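Local atomic coordinates of SusD superfamily protein (Bacteroides fragilis NCTC 9343, PDB entry 3NQP), a protein that probably binds glycans at the outer membrane of the bacterium, as a member of the SusD family of sugar-binding proteins. Residues I339-K344 against G355-K360; N280-Y285 against N314-Y319; E179-M184 against V196-A201; Q23-I28 against N114-E119. All coordinates share one frame; numbering follows the deposited sequence.

Contact 1. Residues I339-K344 against G355-K360; sequences IASYNK and GTHVRK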
# COMPACT_ATOMS: atom_id res chain seq x y z
N ILE A 339 -13.03 11.93 -9.78
CA ILE A 339 -14.05 12.78 -10.40
C ILE A 339 -14.97 13.23 -9.28
O ILE A 339 -15.27 12.47 -8.36
CB ILE A 339 -14.88 12.07 -11.54
CG1 ILE A 339 -15.75 13.11 -12.30
CG2 ILE A 339 -15.69 10.86 -10.99
CD1 ILE A 339 -16.48 12.55 -13.62
N ALA A 340 -15.43 14.48 -9.34
CA ALA A 340 -16.30 15.02 -8.30
C ALA A 340 -17.76 15.03 -8.78
O ALA A 340 -18.05 15.25 -9.97
CB ALA A 340 -15.84 16.44 -7.93
N SER A 341 -18.68 14.83 -7.85
CA SER A 341 -20.10 15.01 -8.13
C SER A 341 -20.60 16.15 -7.25
O SER A 341 -20.16 16.31 -6.10
CB SER A 341 -20.90 13.71 -7.90
OG SER A 341 -20.82 13.22 -6.56
N TYR A 342 -21.52 16.92 -7.80
CA TYR A 342 -21.99 18.17 -7.19
C TYR A 342 -23.53 18.21 -7.07
O TYR A 342 -24.23 17.72 -7.94
CB TYR A 342 -21.58 19.37 -8.04
CG TYR A 342 -20.10 19.59 -8.15
CD1 TYR A 342 -19.33 18.83 -9.02
CD2 TYR A 342 -19.46 20.51 -7.34
CE1 TYR A 342 -17.97 19.02 -9.09
CE2 TYR A 342 -18.13 20.70 -7.40
CZ TYR A 342 -17.37 19.96 -8.27
OH TYR A 342 -16.00 20.15 -8.33
N ASN A 343 -24.02 18.81 -5.99
CA ASN A 343 -25.38 19.33 -5.91
C ASN A 343 -25.45 20.65 -6.60
O ASN A 343 -24.46 21.37 -6.63
CB ASN A 343 -25.74 19.60 -4.45
CG ASN A 343 -26.60 18.56 -3.87
OD1 ASN A 343 -27.20 17.76 -4.60
ND2 ASN A 343 -26.70 18.55 -2.52
N LYS A 344 -26.63 20.97 -7.14
CA LYS A 344 -26.89 22.25 -7.76
C LYS A 344 -28.02 22.86 -6.97
O LYS A 344 -29.05 22.22 -6.75
CB LYS A 344 -27.30 22.07 -9.23
CG LYS A 344 -27.99 23.28 -9.80
CD LYS A 344 -27.82 23.39 -11.31
CE LYS A 344 -28.91 22.65 -12.05
NZ LYS A 344 -28.89 22.94 -13.50
N GLY A 355 -19.91 14.47 -3.55
CA GLY A 355 -19.12 13.25 -3.40
C GLY A 355 -17.91 13.25 -4.32
O GLY A 355 -17.73 14.13 -5.15
N THR A 356 -17.05 12.27 -4.10
CA THR A 356 -15.91 12.07 -4.92
C THR A 356 -15.83 10.58 -5.18
O THR A 356 -16.28 9.79 -4.36
CB THR A 356 -14.61 12.59 -4.22
OG1 THR A 356 -14.41 11.85 -3.02
CG2 THR A 356 -14.71 14.10 -3.93
N HIS A 357 -15.21 10.21 -6.31
CA HIS A 357 -15.28 8.89 -6.89
C HIS A 357 -13.94 8.58 -7.59
O HIS A 357 -13.40 9.41 -8.32
CB HIS A 357 -16.46 8.85 -7.88
CG HIS A 357 -17.71 9.49 -7.35
ND1 HIS A 357 -18.68 8.78 -6.68
CD2 HIS A 357 -18.16 10.78 -7.40
CE1 HIS A 357 -19.65 9.61 -6.31
NE2 HIS A 357 -19.37 10.82 -6.76
N VAL A 358 -13.34 7.42 -7.30
CA VAL A 358 -11.95 7.21 -7.65
C VAL A 358 -11.84 6.56 -9.01
O VAL A 358 -12.31 5.41 -9.21
CB VAL A 358 -11.20 6.36 -6.55
CG1 VAL A 358 -9.75 6.10 -6.98
CG2 VAL A 358 -11.25 7.10 -5.18
N ARG A 359 -11.20 7.28 -9.94
CA ARG A 359 -10.95 6.79 -11.27
C ARG A 359 -9.45 6.57 -11.57
O ARG A 359 -9.05 6.45 -12.73
CB ARG A 359 -11.55 7.76 -12.29
CG ARG A 359 -11.00 9.16 -12.19
CD ARG A 359 -11.37 9.97 -13.45
NE ARG A 359 -11.38 11.39 -13.14
CZ ARG A 359 -12.07 12.28 -13.83
NH1 ARG A 359 -12.77 11.87 -14.88
NH2 ARG A 359 -12.07 13.58 -13.49
N LYS A 360 -8.64 6.50 -10.50
CA LYS A 360 -7.19 6.40 -10.60
C LYS A 360 -6.72 5.18 -11.36
O LYS A 360 -5.74 5.28 -12.11
CB LYS A 360 -6.58 6.33 -9.19
CG LYS A 360 -5.04 6.48 -9.15
CD LYS A 360 -4.53 6.68 -7.72
CE LYS A 360 -3.01 6.66 -7.66
NZ LYS A 360 -2.52 7.10 -6.34

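Contact 2. Residues N280-Y285 against N314-Y319; sequences NGTFTY and NQTYEY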
# COMPACT_ATOMS: atom_id res chain seq x y z
N ASN A 280 -11.93 -2.31 -7.64
CA ASN A 280 -11.81 -0.86 -7.73
C ASN A 280 -13.13 -0.18 -8.14
O ASN A 280 -13.32 1.03 -7.91
CB ASN A 280 -10.61 -0.44 -8.61
CG ASN A 280 -9.26 -0.63 -7.92
OD1 ASN A 280 -9.21 -1.07 -6.76
ND2 ASN A 280 -8.14 -0.33 -8.65
N GLY A 281 -14.08 -0.98 -8.67
CA GLY A 281 -15.45 -0.47 -8.94
C GLY A 281 -16.23 -0.03 -7.72
O GLY A 281 -17.23 0.74 -7.81
N THR A 282 -15.82 -0.51 -6.55
CA THR A 282 -16.47 -0.16 -5.29
C THR A 282 -16.16 1.23 -4.76
O THR A 282 -16.73 1.62 -3.75
CB THR A 282 -16.12 -1.19 -4.14
OG1 THR A 282 -14.74 -1.13 -3.83
CG2 THR A 282 -16.48 -2.66 -4.55
N PHE A 283 -15.24 1.96 -5.40
CA PHE A 283 -14.97 3.37 -5.04
C PHE A 283 -15.68 4.33 -6.01
O PHE A 283 -15.32 5.51 -6.07
CB PHE A 283 -13.47 3.71 -5.10
CG PHE A 283 -12.64 3.16 -3.97
CD1 PHE A 283 -12.38 1.81 -3.88
CD2 PHE A 283 -12.03 4.02 -3.07
CE1 PHE A 283 -11.58 1.33 -2.83
CE2 PHE A 283 -11.23 3.54 -2.04
CZ PHE A 283 -11.00 2.21 -1.93
N THR A 284 -16.64 3.82 -6.79
CA THR A 284 -17.26 4.64 -7.86
C THR A 284 -18.72 5.04 -7.57
O THR A 284 -18.97 5.85 -6.65
CB THR A 284 -17.09 3.98 -9.24
OG1 THR A 284 -17.84 2.75 -9.34
CG2 THR A 284 -15.59 3.71 -9.49
N TYR A 285 -19.67 4.49 -8.34
CA TYR A 285 -21.07 4.72 -8.11
C TYR A 285 -21.84 3.57 -8.82
O TYR A 285 -21.30 2.84 -9.68
CB TYR A 285 -21.49 6.09 -8.62
CG TYR A 285 -21.05 6.28 -10.05
CD1 TYR A 285 -19.76 6.72 -10.33
CD2 TYR A 285 -21.89 5.98 -11.10
CE1 TYR A 285 -19.32 6.87 -11.64
CE2 TYR A 285 -21.45 6.14 -12.45
CZ TYR A 285 -20.17 6.57 -12.70
OH TYR A 285 -19.71 6.69 -14.00
N ASN A 314 -20.18 0.37 -7.47
CA ASN A 314 -20.91 0.83 -6.32
C ASN A 314 -20.04 1.82 -5.57
O ASN A 314 -18.92 2.10 -6.00
CB ASN A 314 -21.48 -0.34 -5.44
CG ASN A 314 -20.44 -1.07 -4.64
OD1 ASN A 314 -19.50 -0.45 -4.18
ND2 ASN A 314 -20.67 -2.39 -4.35
N GLN A 315 -20.58 2.43 -4.53
CA GLN A 315 -19.81 3.33 -3.68
C GLN A 315 -19.90 2.86 -2.24
O GLN A 315 -20.72 3.33 -1.45
CB GLN A 315 -20.23 4.81 -3.80
CG GLN A 315 -19.10 5.71 -3.23
CD GLN A 315 -19.35 7.17 -3.42
OE1 GLN A 315 -20.49 7.61 -3.35
NE2 GLN A 315 -18.27 7.96 -3.61
N THR A 316 -19.06 1.88 -1.96
CA THR A 316 -18.94 1.30 -0.64
C THR A 316 -17.60 1.61 0.03
O THR A 316 -17.36 1.17 1.13
CB THR A 316 -19.19 -0.27 -0.69
OG1 THR A 316 -18.41 -0.88 -1.72
CG2 THR A 316 -20.70 -0.57 -0.97
N TYR A 317 -16.75 2.39 -0.63
CA TYR A 317 -15.56 2.99 -0.05
C TYR A 317 -15.49 4.40 -0.62
O TYR A 317 -15.60 4.57 -1.86
CB TYR A 317 -14.25 2.23 -0.45
CG TYR A 317 -14.22 0.81 0.07
CD1 TYR A 317 -14.81 -0.22 -0.65
CD2 TYR A 317 -13.68 0.51 1.30
CE1 TYR A 317 -14.85 -1.51 -0.18
CE2 TYR A 317 -13.71 -0.78 1.78
CZ TYR A 317 -14.28 -1.80 1.03
OH TYR A 317 -14.36 -3.08 1.51
N GLU A 318 -15.34 5.40 0.24
CA GLU A 318 -15.30 6.79 -0.20
C GLU A 318 -14.43 7.66 0.69
O GLU A 318 -14.63 7.74 1.90
CB GLU A 318 -16.69 7.44 -0.19
CG GLU A 318 -16.74 8.88 -0.88
CD GLU A 318 -18.16 9.46 -0.89
OE1 GLU A 318 -19.08 8.76 -0.42
OE2 GLU A 318 -18.36 10.58 -1.43
N TYR A 319 -13.54 8.41 0.06
CA TYR A 319 -12.73 9.36 0.80
C TYR A 319 -13.53 10.57 1.21
O TYR A 319 -14.39 11.06 0.46
CB TYR A 319 -11.54 9.81 -0.02
CG TYR A 319 -10.54 8.71 -0.23
CD1 TYR A 319 -9.59 8.44 0.74
CD2 TYR A 319 -10.56 7.94 -1.37
CE1 TYR A 319 -8.67 7.39 0.57
CE2 TYR A 319 -9.60 6.89 -1.57
CZ TYR A 319 -8.69 6.63 -0.56
OH TYR A 319 -7.76 5.62 -0.68
O HOH W 1 -15.45 6.60 -3.60

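Contact 3. Residues E179-M184 against V196-A201; sequences EYFGNM and VYWSKA. With EDO (1,2-ethanediol), chain G.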
# COMPACT_ATOMS: atom_id res chain seq x y z
N GLU A 179 20.88 -12.96 -1.30
CA GLU A 179 21.97 -13.87 -1.55
C GLU A 179 21.67 -14.71 -2.78
O GLU A 179 22.53 -14.92 -3.62
CB GLU A 179 22.20 -14.75 -0.32
CG GLU A 179 23.38 -15.66 -0.40
CD GLU A 179 23.46 -16.55 0.85
OE1 GLU A 179 23.10 -16.06 1.96
OE2 GLU A 179 23.83 -17.73 0.72
N TYR A 180 20.44 -15.17 -2.90
CA TYR A 180 20.05 -15.96 -4.05
C TYR A 180 19.97 -15.14 -5.34
O TYR A 180 20.41 -15.61 -6.37
CB TYR A 180 18.71 -16.70 -3.80
CG TYR A 180 18.83 -17.96 -3.01
CD1 TYR A 180 19.44 -19.08 -3.55
CD2 TYR A 180 18.29 -18.05 -1.74
CE1 TYR A 180 19.54 -20.25 -2.85
CE2 TYR A 180 18.38 -19.23 -1.02
CZ TYR A 180 19.00 -20.33 -1.57
OH TYR A 180 19.07 -21.49 -0.81
N PHE A 181 19.41 -13.94 -5.29
CA PHE A 181 19.32 -13.11 -6.50
C PHE A 181 20.73 -12.74 -7.05
O PHE A 181 20.92 -12.56 -8.26
CB PHE A 181 18.53 -11.84 -6.20
CG PHE A 181 17.01 -11.98 -6.26
CD1 PHE A 181 16.39 -12.54 -7.35
CD2 PHE A 181 16.20 -11.45 -5.26
CE1 PHE A 181 15.00 -12.61 -7.42
CE2 PHE A 181 14.84 -11.56 -5.31
CZ PHE A 181 14.24 -12.16 -6.41
N GLY A 182 21.70 -12.59 -6.14
CA GLY A 182 23.08 -12.23 -6.48
C GLY A 182 23.12 -10.99 -7.33
O GLY A 182 22.61 -9.94 -6.93
N ASN A 183 23.72 -11.13 -8.51
CA ASN A 183 23.83 -10.04 -9.51
C ASN A 183 22.72 -10.04 -10.57
O ASN A 183 22.78 -9.28 -11.50
CB ASN A 183 25.19 -10.11 -10.22
CG ASN A 183 26.34 -9.60 -9.35
OD1 ASN A 183 26.30 -8.48 -8.80
ND2 ASN A 183 27.41 -10.39 -9.27
N MSE A 184 21.68 -10.85 -10.40
CA MSE A 184 20.59 -10.91 -11.38
C MSE A 184 19.63 -9.74 -11.10
O MSE A 184 18.69 -9.86 -10.32
CB MSE A 184 19.85 -12.29 -11.32
CG MSE A 184 20.72 -13.57 -11.69
SE MSE A 184 19.91 -15.42 -11.43
CE MSE A 184 19.30 -15.10 -9.57
N VAL A 196 5.84 -8.10 -12.89
CA VAL A 196 4.75 -8.76 -12.16
C VAL A 196 5.13 -10.08 -11.49
O VAL A 196 4.27 -10.78 -10.94
CB VAL A 196 3.51 -8.89 -13.04
CG1 VAL A 196 3.01 -7.41 -13.42
CG2 VAL A 196 3.78 -9.83 -14.30
N TYR A 197 6.41 -10.40 -11.52
CA TYR A 197 7.04 -11.42 -10.69
C TYR A 197 8.02 -10.72 -9.77
O TYR A 197 8.61 -9.72 -10.14
CB TYR A 197 7.78 -12.45 -11.55
CG TYR A 197 6.81 -13.36 -12.26
CD1 TYR A 197 6.22 -12.99 -13.47
CD2 TYR A 197 6.44 -14.58 -11.68
CE1 TYR A 197 5.29 -13.84 -14.11
CE2 TYR A 197 5.54 -15.42 -12.29
CZ TYR A 197 4.95 -15.05 -13.51
OH TYR A 197 4.06 -15.88 -14.13
N TRP A 198 8.19 -11.24 -8.57
CA TRP A 198 9.06 -10.62 -7.59
C TRP A 198 10.49 -10.64 -8.11
O TRP A 198 10.87 -11.54 -8.87
CB TRP A 198 8.93 -11.35 -6.25
CG TRP A 198 9.53 -10.60 -5.08
CD1 TRP A 198 10.80 -10.71 -4.62
CD2 TRP A 198 8.90 -9.62 -4.28
NE1 TRP A 198 10.99 -9.89 -3.54
CE2 TRP A 198 9.83 -9.21 -3.30
CE3 TRP A 198 7.61 -9.06 -4.25
CZ2 TRP A 198 9.52 -8.30 -2.31
CZ3 TRP A 198 7.33 -8.13 -3.27
CH2 TRP A 198 8.28 -7.75 -2.33
N SER A 199 11.27 -9.62 -7.75
CA SER A 199 12.58 -9.38 -8.36
C SER A 199 13.53 -8.91 -7.28
O SER A 199 13.11 -8.59 -6.17
CB SER A 199 12.48 -8.30 -9.44
OG SER A 199 12.06 -7.03 -8.85
N LYS A 200 14.80 -8.80 -7.64
CA LYS A 200 15.83 -8.24 -6.75
C LYS A 200 15.52 -6.81 -6.32
O LYS A 200 15.61 -6.44 -5.13
CB LYS A 200 17.20 -8.34 -7.40
CG LYS A 200 18.37 -7.95 -6.51
CD LYS A 200 19.62 -7.87 -7.33
CE LYS A 200 20.68 -7.17 -6.60
NZ LYS A 200 21.96 -7.24 -7.25
N ALA A 201 15.12 -5.98 -7.27
CA ALA A 201 14.68 -4.64 -6.93
C ALA A 201 13.56 -4.62 -5.88
O ALA A 201 13.52 -3.78 -5.02
CB ALA A 201 14.25 -3.93 -8.16
C1 EDO G . 0.61 -13.16 -13.66
O1 EDO G . -0.72 -13.62 -13.35
C2 EDO G . 1.52 -13.38 -12.46
O2 EDO G . 1.62 -14.79 -12.23
O HOH W 2 15.84 -9.62 -10.28

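Contact 4. Residues Q23-I28 against N114-E119; sequences QATAYI and NFYLGE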
# COMPACT_ATOMS: atom_id res chain seq x y z
N GLN A 23 6.96 -28.17 -13.16
CA GLN A 23 6.21 -28.20 -11.91
C GLN A 23 6.61 -27.06 -10.98
O GLN A 23 5.77 -26.38 -10.38
CB GLN A 23 6.41 -29.55 -11.22
CG GLN A 23 5.81 -30.75 -11.97
CD GLN A 23 6.25 -32.07 -11.36
OE1 GLN A 23 7.44 -32.30 -11.13
NE2 GLN A 23 5.29 -32.94 -11.07
N ALA A 24 7.91 -26.84 -10.86
CA ALA A 24 8.41 -25.75 -10.03
C ALA A 24 7.90 -24.42 -10.58
O ALA A 24 7.45 -23.58 -9.83
CB ALA A 24 9.92 -25.77 -9.99
N THR A 25 7.98 -24.23 -11.89
CA THR A 25 7.56 -23.00 -12.51
C THR A 25 6.04 -22.77 -12.34
O THR A 25 5.61 -21.63 -12.10
CB THR A 25 7.95 -23.02 -13.97
OG1 THR A 25 9.37 -23.05 -14.07
CG2 THR A 25 7.41 -21.75 -14.71
N ALA A 26 5.24 -23.84 -12.47
CA ALA A 26 3.80 -23.78 -12.19
C ALA A 26 3.55 -23.33 -10.75
O ALA A 26 2.67 -22.51 -10.50
CB ALA A 26 3.10 -25.15 -12.46
N TYR A 27 4.30 -23.86 -9.80
CA TYR A 27 4.09 -23.51 -8.43
C TYR A 27 4.46 -22.04 -8.19
O TYR A 27 3.78 -21.36 -7.43
CB TYR A 27 4.87 -24.47 -7.54
CG TYR A 27 4.32 -24.61 -6.15
CD1 TYR A 27 3.40 -25.62 -5.84
CD2 TYR A 27 4.72 -23.76 -5.12
CE1 TYR A 27 2.92 -25.81 -4.57
CE2 TYR A 27 4.25 -23.93 -3.83
CZ TYR A 27 3.34 -24.96 -3.56
OH TYR A 27 2.84 -25.15 -2.31
N ILE A 28 5.50 -21.54 -8.86
CA ILE A 28 5.86 -20.12 -8.78
C ILE A 28 4.73 -19.25 -9.30
O ILE A 28 4.43 -18.19 -8.70
CB ILE A 28 7.16 -19.78 -9.56
CG1 ILE A 28 8.36 -20.22 -8.75
CG2 ILE A 28 7.30 -18.26 -9.88
CD1 ILE A 28 8.67 -19.29 -7.59
N ASN A 114 18.06 -20.25 -8.20
CA ASN A 114 18.44 -19.12 -7.38
C ASN A 114 17.44 -17.97 -7.57
O ASN A 114 17.09 -17.28 -6.62
CB ASN A 114 19.85 -18.66 -7.72
CG ASN A 114 20.92 -19.60 -7.23
OD1 ASN A 114 20.66 -20.45 -6.37
ND2 ASN A 114 22.11 -19.45 -7.77
N PHE A 115 16.97 -17.77 -8.81
CA PHE A 115 15.98 -16.70 -9.06
C PHE A 115 14.68 -16.97 -8.32
O PHE A 115 14.13 -16.09 -7.67
CB PHE A 115 15.70 -16.50 -10.54
CG PHE A 115 14.95 -15.22 -10.81
CD1 PHE A 115 15.64 -14.03 -10.86
CD2 PHE A 115 13.58 -15.21 -10.90
CE1 PHE A 115 14.97 -12.85 -11.06
CE2 PHE A 115 12.91 -14.01 -11.09
CZ PHE A 115 13.61 -12.85 -11.18
N TYR A 116 14.21 -18.21 -8.43
CA TYR A 116 13.01 -18.66 -7.76
C TYR A 116 13.16 -18.59 -6.25
O TYR A 116 12.26 -18.12 -5.55
CB TYR A 116 12.62 -20.07 -8.20
CG TYR A 116 12.02 -20.20 -9.59
CD1 TYR A 116 11.66 -19.08 -10.34
CD2 TYR A 116 11.79 -21.46 -10.15
CE1 TYR A 116 11.08 -19.20 -11.61
CE2 TYR A 116 11.17 -21.60 -11.41
CZ TYR A 116 10.84 -20.46 -12.13
OH TYR A 116 10.26 -20.59 -13.36
N LEU A 117 14.31 -19.02 -5.73
CA LEU A 117 14.48 -18.98 -4.27
C LEU A 117 14.57 -17.49 -3.79
O LEU A 117 13.99 -17.13 -2.78
CB LEU A 117 15.67 -19.82 -3.81
CG LEU A 117 15.40 -21.33 -3.92
CD1 LEU A 117 16.65 -22.15 -3.68
CD2 LEU A 117 14.22 -21.74 -3.00
N GLY A 118 15.20 -16.62 -4.57
CA GLY A 118 15.19 -15.21 -4.27
C GLY A 118 13.77 -14.70 -4.16
O GLY A 118 13.43 -13.93 -3.26
N GLU A 119 12.91 -15.16 -5.06
CA GLU A 119 11.54 -14.65 -5.09
C GLU A 119 10.82 -15.14 -3.82
O GLU A 119 10.14 -14.36 -3.16
CB GLU A 119 10.78 -15.10 -6.33
CG GLU A 119 11.25 -14.43 -7.61
CD GLU A 119 10.42 -14.79 -8.82
OE1 GLU A 119 10.20 -15.97 -9.04
OE2 GLU A 119 10.01 -13.87 -9.60

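Contact 1. Residues I339-K344 against G355-K360
The imidazole of His357 meets Ser341 at its edge, and the guanidinium of Arg359 lies with one face against Ile339. Ser341 OG sits in the plane of the imidazole, 2.8 Å from His357 NE2. Either atom could donate this hydrogen bond. With chi1 at 60°, Ser341 OG stands between its own backbone N and carbonyl carbon, which turns it to the ring. The other ring nitrogen, ND1, bonds to the carbonyl of Thr284, so the imidazole is held at both nitrogens and its rotation is fixed.

Ile339 CB lies over the centre of the Arg359 guanidinium, 3.6 Å from CZ. The two side chains cross at about a right angle. Ile339 CG2 instead packs on His357 CB at 3.8 Å, while CG1 and CD1 stay near the guanidinium nitrogens. The charge of Arg359 is met by a salt bridge to Glu335, just before the strand.

The backbones run antiparallel, at 157°. Ile339 and His357 form one hydrogen-bonded pair. Its bond from Ile339 N to His357 O is 2.9 Å, while the return bond is weak. Ser341 and Gly355 form the other, with Ser341 N 2.9 Å from Gly355 O and Gly355 N 3.2 Å from Ser341 O. Ala340 and Thr356 make the non-hydrogen-bonded pair between them. Their side chains leave from the other face and touch Tyr324 of helix 321-325. Ile339, Ser341 and His357 share the opposite face. This is a beta hairpin of strands 338-344 and 351-358, which form their own two-stranded sheet in the SusD family region.

Contact 2. Residues N280-Y285 against N314-Y319
Thr282 O is gripped by two successive backbone N-H groups of the facing segment. Thr316 N lies 2.9 Å from Thr282 O, and Tyr317 N lies 3.2 Å from it. Gly281 O is also held twice. Asn314 N at 3.0 Å and Thr284 OG1 at 2.6 Å reach Gly281 O from opposite faces of its carbonyl plane. Gly281 to Thr284 form a type I beta turn, which presents both carbonyls to 314-319.

The aromatic side is built on Phe283. Tyr317 CB sits over the centre of the Phe283 ring, 3.5 Å from its centroid, as a CH-pi contact. The two rings are near parallel, at 19°, but slid apart with little overlap. Tyr319 CE2 meets the edge of the phenyl ring. The phenol ends of Tyr317 and Tyr319 bond to Asn67 and Glu48, respectively.

Thr282 lies alongside Tyr317, with CB in the plane of that ring at its edge. A water joins Phe283 O, Tyr317 O and Gln315 NE2. Two largely irregular segments, bridged once between Phe283 and Gln315, are thus joined chiefly through backbone carbonyls. The doubled bonds satisfy the carbonyls of Gly281 and Thr282 and probably hold the turn, while Phe283 packs on both tyrosines.

Contact 3. Residues E179-M184 against V196-A201
Phe181 and Lys200 slide past each other in opposite directions, with the phenyl ring laid against the start of the lysine. Lys200 N stands over the centre of the Phe181 ring. Lys200 CA is on the same face, 3.6 Å from Phe181 CD2. Lys200 CB adds a CH-pi contact, 4.2 Å from the ring centroid. The far end of the ring reaches the backbone of Ser199, where Phe181 CZ is 3.4 Å from Ser199 C. Trp198 CD1 meets the edge of the phenyl ring, 4.1 Å from Phe181 CZ.

The lysine runs the other way. Its chain is extended throughout, with CG opposite the backbone N (chi1 -173°), and this carries NZ past the ring to the end of the first helix. There Lys200 NZ donates to Gly182 O at 2.8 Å, in the carbonyl plane. Asn185 OD1 is a second partner of the ammonium group. The main chain is also linked through a water, which lies 2.9 Å from Met184 O, the carbonyl of a selenomethionine, and 3.0 Å from Lys200 N.

Gly182 leaves the helix with positive phi, and Phe181 to Met184 make a type II' beta turn. Ser199 is the N-cap of the next helix, its OG bonded to Ala202 N. The contact therefore closes the long loop between successive helices 163-181 and 200-216 of the mainly helical, TPR-related SusD fold.

Contact 4. Residues Q23-I28 against N114-E119
Tyr116 meets Thr25 with its hydroxyl and Ile28 with one face of its ring. Tyr116 OH donates to Thr25 OG1 at 2.7 Å. The threonine oxygen lies in the plane of the phenol ring, at its edge. Thr25 OG1 is bonded also to Glu21 OE2, one turn earlier on the same helix. The oxygen thus links the tyrosine to a carboxylate, which would probably polarise the hydroxyl pair. Thr25 CG2 stands beside the bond, 3.4 Å from Tyr116 OH.

The apolar part is a CH-pi contact. Ile28 CG1 lies over the centre of the Tyr116 ring, 3.7 Å from the centroid and 10° off the normal. The isoleucine comes from the next turn of its helix after Thr25. Its CG1 branch points away from its own carbonyl carbon (chi1 -77°), which brings it over the ring. Ile28 CD1 reaches on toward the CB end of the ring, 4.0 Å from Tyr116 CG. Ala24 adds a looser contact, with Ala24 C 4.4 Å from Tyr116 CE2.

A third contact mixes the two kinds. Glu119 OE1 lies 3.8 Å from Ile28 CG2, and the two side chains cross at about a right angle.

The two segments run in roughly the same direction, at 26°, with their axes 11.5 Å apart. The long tyrosine side chain spans much of this distance. Phe98 of helix 89-102 also packs on Ile28. On the far side of helix 110-135, Phe115 and Leu117 meet Phe181 and Tyr180 of helix 163-181.

How the contacts relate
Contacts 1 and 2 lie together in the SusD family region and touch. Val358 N bonds to Phe283 O, so the hairpin is fastened to the 280-285 loop. Contacts 3 and 4 form a second touching pair. In each pair the centres lie about 11 Å apart. Phe181 of contact 3 packs beside Gly118 on helix 110-135, so this helix, one of the two in contact 4, also borders contact 3. The centres of contacts 1 and 3 are about 41 Å apart, on opposite sides of the chain's centre. Contacts 1, 2 and 4 are buried, while contact 3 is partly exposed. Backbone bonds dominate contacts 1 and 2; side chains do most of the work in contacts 3 and 4.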